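Rhino (Drosophila melanogaster, PDB 5XYV) binds the N-terminal domain of Deadlock through its chromoshadow domain, an interaction tied to the specification of germline piRNA clusters. Local coordinates at residues H43-D46 with I47-A50; I56-F59 with E60-I64. All coordinates share one frame; numbering follows the deposited sequence.

Contact 1: residues H43-D46 with I47-A50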
loop_
_atom_site.group_PDB
_atom_site.type_symbol
_atom_site.label_atom_id
_atom_site.label_comp_id
_atom_site.label_asym_id
_atom_site.label_seq_id
_atom_site.Cartn_x
_atom_site.Cartn_y
_atom_site.Cartn_z
ATOM N N HIS B 43 -6.836 6.459 -11.913
ATOM C CA HIS B 43 -5.796 5.429 -11.939
ATOM C C HIS B 43 -4.632 5.889 -11.078
ATOM O O HIS B 43 -4.357 7.090 -11.038
ATOM C CB HIS B 43 -5.327 5.131 -13.360
ATOM C CG HIS B 43 -4.441 3.936 -13.450
ATOM N ND1 HIS B 43 -3.072 4.000 -13.256
ATOM C CD2 HIS B 43 -4.718 2.631 -13.672
ATOM C CE1 HIS B 43 -2.554 2.799 -13.390
ATOM N NE2 HIS B 43 -3.536 1.941 -13.635
ATOM N N ILE B 44 -3.964 4.957 -10.379
ATOM C CA ILE B 44 -2.962 5.357 -9.389
ATOM C C ILE B 44 -1.828 6.078 -10.084
ATOM O O ILE B 44 -1.186 6.951 -9.492
ATOM C CB ILE B 44 -2.392 4.154 -8.560
ATOM C CG1 ILE B 44 -1.478 4.668 -7.442
ATOM C CG2 ILE B 44 -1.615 3.161 -9.424
ATOM C CD1 ILE B 44 -1.056 3.621 -6.488
ATOM N N ASN B 45 -1.580 5.732 -11.345
ATOM C CA ASN B 45 -0.527 6.404 -12.101
ATOM C C ASN B 45 -0.815 7.886 -12.304
ATOM O O ASN B 45 0.100 8.672 -12.519
ATOM C CB ASN B 45 -0.314 5.732 -13.460
ATOM C CG ASN B 45 0.354 4.367 -13.345
ATOM O OD1 ASN B 45 1.023 4.070 -12.360
ATOM N ND2 ASN B 45 0.169 3.533 -14.360
ATOM N N ASP B 46 -2.088 8.264 -12.253
ATOM C CA ASP B 46 -2.460 9.653 -12.502
ATOM C C ASP B 46 -2.198 10.577 -11.304
ATOM O O ASP B 46 -2.207 11.790 -11.441
ATOM C CB ASP B 46 -3.938 9.747 -12.904
ATOM C CG ASP B 46 -4.222 9.158 -14.282
ATOM O OD1 ASP B 46 -3.285 9.063 -15.114
ATOM O OD2 ASP B 46 -5.399 8.805 -14.532
ATOM N N ILE B 47 -1.973 9.997 -10.134
ATOM C CA ILE B 47 -1.783 10.781 -8.912
ATOM C C ILE B 47 -0.484 10.493 -8.156
ATOM O O ILE B 47 -0.174 11.193 -7.209
ATOM C CB ILE B 47 -2.970 10.588 -7.931
ATOM C CG1 ILE B 47 -3.316 9.109 -7.809
ATOM C CG2 ILE B 47 -4.156 11.473 -8.302
ATOM C CD1 ILE B 47 -4.393 8.819 -6.744
ATOM N N LYS B 48 0.241 9.456 -8.565
ATOM C CA LYS B 48 1.530 9.083 -7.969
ATOM C C LYS B 48 2.453 10.254 -7.683
ATOM O O LYS B 48 2.951 10.403 -6.564
ATOM C CB LYS B 48 2.280 8.122 -8.889
ATOM C CG LYS B 48 2.150 6.702 -8.508
ATOM C CD LYS B 48 2.788 5.843 -9.556
ATOM C CE LYS B 48 2.190 4.482 -9.448
ATOM N NZ LYS B 48 3.203 3.403 -9.593
ATOM N N GLU B 49 2.692 11.065 -8.705
ATOM C CA GLU B 49 3.744 12.066 -8.661
ATOM C C GLU B 49 3.280 13.391 -8.083
ATOM O O GLU B 49 4.086 14.181 -7.592
ATOM C CB GLU B 49 4.306 12.267 -10.071
ATOM C CG GLU B 49 4.781 10.959 -10.717
ATOM C CD GLU B 49 5.684 11.192 -11.913
ATOM O OE1 GLU B 49 5.221 11.752 -12.931
ATOM O OE2 GLU B 49 6.876 10.843 -11.811
ATOM N N ALA B 50 1.978 13.634 -8.147
ATOM C CA ALA B 50 1.399 14.842 -7.568
ATOM C C ALA B 50 1.141 14.681 -6.088
ATOM O O ALA B 50 1.298 15.638 -5.321
ATOM C CB ALA B 50 0.077 15.211 -8.296
HETATM O O HOH W 1 1.250 1.714 -11.444
HETATM O O HOH W 2 1.163 11.034 -10.806
#
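Lys48 lies alongside Asn45, the two side chains pointing the same way, and crosses Ile44, in the irregular helical turn that leads from strand 39-43 towards helix 52-61 of the chromoshadow domain. At the root of the side chain, Lys48 CB sits 3.7 Å from Ile44 O, and Lys48 CG comes closer to that same oxygen, at 3.5 Å. Further out CD leaves the backbone for the amide of Asn45, and Lys48 CE then reaches Asn45 OD1 at 3.2 Å while brushing Ile44 CG2 at 4.0 Å. The chain bends at its last torsion (chi4 -138°), which leaves Lys48 NZ 3.6 Å from Asn45 OD1. A water joins the two groups, giving a hydrogen to OD1 and accepting one from NZ; the principal mate of the ammonium is Glu60 of the second subunit, with which it forms a salt bridge.

Ile44 O, which Lys48 CB and CG pass, takes two backbone donors. Lys48 N approaches it at 3.0 Å, almost in line with the carbonyl bond (168°), whereas Ile47 N, 3.2 Å from Ile44 O, comes from above the carbonyl plane. Ile44 packs on Leu27 and Ile47 on Met29 of strand 26-33, and Ile44 also meets Ile56 of the second subunit. A second water bridges the turn from Asn45 O to Glu49 N. At the start of the turn the ring of His43, held at NE2 by Asp26, turns ND1 to Asn45 N, which donates to it at 3.0 Å from a position 29° out of the ring plane.

Contact 2: residues I56-F59 with E60-I64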
loop_
_atom_site.group_PDB
_atom_site.type_symbol
_atom_site.label_atom_id
_atom_site.label_comp_id
_atom_site.label_asym_id
_atom_site.label_seq_id
_atom_site.Cartn_x
_atom_site.Cartn_y
_atom_site.Cartn_z
ATOM N N ILE B 56 0.694 7.288 0.154
ATOM C CA ILE B 56 1.412 6.461 1.107
ATOM C C ILE B 56 0.697 6.457 2.462
ATOM O O ILE B 56 0.589 5.410 3.113
ATOM C CB ILE B 56 2.868 6.943 1.269
ATOM C CG1 ILE B 56 3.666 6.631 0.007
ATOM C CG2 ILE B 56 3.538 6.309 2.470
ATOM C CD1 ILE B 56 5.031 7.275 -0.017
ATOM N N LYS B 57 0.174 7.609 2.871
ATOM C CA LYS B 57 -0.525 7.670 4.151
ATOM C C LYS B 57 -1.826 6.884 4.105
ATOM O O LYS B 57 -2.227 6.298 5.101
ATOM C CB LYS B 57 -0.787 9.121 4.577
ATOM C CG LYS B 57 -0.523 9.345 6.070
ATOM C CD LYS B 57 -1.078 10.672 6.599
ATOM C CE LYS B 57 -0.664 11.860 5.729
ATOM N NZ LYS B 57 0.818 12.076 5.689
ATOM N N TYR B 58 -2.480 6.873 2.948
ATOM C CA TYR B 58 -3.678 6.060 2.773
ATOM C C TYR B 58 -3.356 4.583 2.916
ATOM O O TYR B 58 -4.095 3.854 3.558
ATOM C CB TYR B 58 -4.342 6.312 1.412
ATOM C CG TYR B 58 -5.414 5.281 1.105
ATOM C CD1 TYR B 58 -6.674 5.376 1.668
ATOM C CD2 TYR B 58 -5.155 4.205 0.263
ATOM C CE1 TYR B 58 -7.649 4.428 1.413
ATOM C CE2 TYR B 58 -6.115 3.254 0.005
ATOM C CZ TYR B 58 -7.366 3.374 0.575
ATOM O OH TYR B 58 -8.334 2.433 0.306
ATOM N N PHE B 59 -2.276 4.141 2.285
ATOM C CA PHE B 59 -1.868 2.746 2.420
ATOM C C PHE B 59 -1.505 2.399 3.876
ATOM O O PHE B 59 -1.809 1.309 4.344
ATOM C CB PHE B 59 -0.698 2.423 1.492
ATOM C CG PHE B 59 -1.104 2.221 0.070
ATOM C CD1 PHE B 59 -2.041 1.243 -0.262
ATOM C CD2 PHE B 59 -0.542 2.988 -0.945
ATOM C CE1 PHE B 59 -2.432 1.046 -1.584
ATOM C CE2 PHE B 59 -0.915 2.792 -2.280
ATOM C CZ PHE B 59 -1.863 1.819 -2.596
ATOM N N GLU B 60 -0.874 3.335 4.583
ATOM C CA GLU B 60 -0.530 3.135 5.992
ATOM C C GLU B 60 -1.776 2.924 6.850
ATOM O O GLU B 60 -1.724 2.210 7.841
ATOM C CB GLU B 60 0.276 4.324 6.540
ATOM C CG GLU B 60 1.743 4.356 6.162
ATOM C CD GLU B 60 2.463 5.585 6.729
ATOM O OE1 GLU B 60 2.638 5.656 7.971
ATOM O OE2 GLU B 60 2.852 6.486 5.941
ATOM N N SER B 61 -2.892 3.540 6.462
ATOM C CA SER B 61 -4.122 3.483 7.255
ATOM C C SER B 61 -4.804 2.119 7.121
ATOM O O SER B 61 -5.614 1.731 7.966
ATOM C CB SER B 61 -5.101 4.584 6.829
ATOM O OG SER B 61 -5.647 4.322 5.542
ATOM N N LEU B 62 -4.492 1.404 6.043
ATOM C CA LEU B 62 -5.091 0.093 5.804
ATOM C C LEU B 62 -4.466 -0.946 6.725
ATOM O O LEU B 62 -3.358 -0.742 7.221
ATOM C CB LEU B 62 -4.914 -0.306 4.340
ATOM C CG LEU B 62 -5.570 0.638 3.331
ATOM C CD1 LEU B 62 -5.316 0.174 1.903
ATOM C CD2 LEU B 62 -7.061 0.754 3.601
ATOM N N ARG B 63 -5.171 -2.046 6.977
ATOM C CA ARG B 63 -4.579 -3.138 7.749
ATOM C C ARG B 63 -3.808 -4.089 6.832
ATOM O O ARG B 63 -4.395 -4.739 5.956
ATOM C CB ARG B 63 -5.648 -3.895 8.539
ATOM C CG ARG B 63 -5.869 -3.337 9.944
ATOM C CD ARG B 63 -7.318 -2.917 10.159
ATOM N NE ARG B 63 -7.980 -3.697 11.200
ATOM C CZ ARG B 63 -9.295 -3.714 11.400
ATOM N NH1 ARG B 63 -10.096 -2.995 10.623
ATOM N NH2 ARG B 63 -9.809 -4.454 12.374
ATOM N N ILE B 64 -2.490 -4.143 7.032
ATOM C CA ILE B 64 -1.614 -5.016 6.255
ATOM C C ILE B 64 -1.406 -6.315 7.043
ATOM O O ILE B 64 -0.813 -6.295 8.130
ATOM C CB ILE B 64 -0.272 -4.326 5.969
ATOM C CG1 ILE B 64 -0.500 -3.038 5.171
ATOM C CG2 ILE B 64 0.663 -5.263 5.222
ATOM C CD1 ILE B 64 0.715 -2.132 5.093
#
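Leu62 packs against the ring of Tyr58 where helix 52-61 ends and the chain turns into strand 63-65. Its CG stands over one ring face, 4.2 Å above the plane and displaced toward the rim. From there the two methyls divide: Leu62 CD1 meets Tyr58 CE2 at 3.7 Å, and Leu62 CD2 lies 3.9 Å from Tyr58 OH. With CG anti to the backbone N (chi1 168°), the tyrosine brings the end of its ring back towards Leu62, although its CB sets out away from it. Leu62 CD1 also reaches Phe59 CD1, at 4.1 Å, so one methyl touches both aromatic rings. Tyr58 packs as well on Met29 of strand 26-33 and on Ile17 and Cys20 of strand 14-23. An alanine in place of Tyr58 would probably leave Leu62 without the ring face under it and open a gap between the helix and these strands.

The next shell is the last turn of the helix, which positions these groups. Ser61 OG donates to Tyr58 O at 2.6 Å, and the serine's own N-H makes weak bonds to Lys57 O and Tyr58 O. Leu62 N bonds to Phe59 O at 3.2 Å, three residues back, as the turn tightens. Before it the regular helix persists in the bond from Glu60 N to Ile56 O, and Glu60 OE2, in a salt bridge with Lys48 of the second subunit, lies 3.5 Å from Ile56 CG2.

Helix 52-61 is the dimer helix of the chromoshadow domain: Phe59 stacks on Phe59, and Ile56 packs on Ile56, of the second subunit. The contact is apolar at the rings and polar at the carbonyls of the last turn, consistent with a chain whose direction into the strand that pairs with Deadlock is fixed at both.

Contacts 1 and 2 follow each other along the chain, their centres about 16 Å apart, and they meet within one subunit where Ile44 CD1 comes to 4.3 Å from Phe59 CE2. Across the dimer they meet again: beside the charged pair of Lys48 and Glu60 of the second subunit, Ile44 packs on Ile56 and Lys48 on Lys57 of that subunit, so contact 1 of one copy borders contact 2 of the other. Contact 2 looks a second way as well. Arg63 and Ile64 pair antiparallel with a strand of the Deadlock chain, while Tyr58 and Leu62 pack on Thr52 and Ile50 of Deadlock, so the helix end that packs at the dimer interface also borders the Deadlock interface.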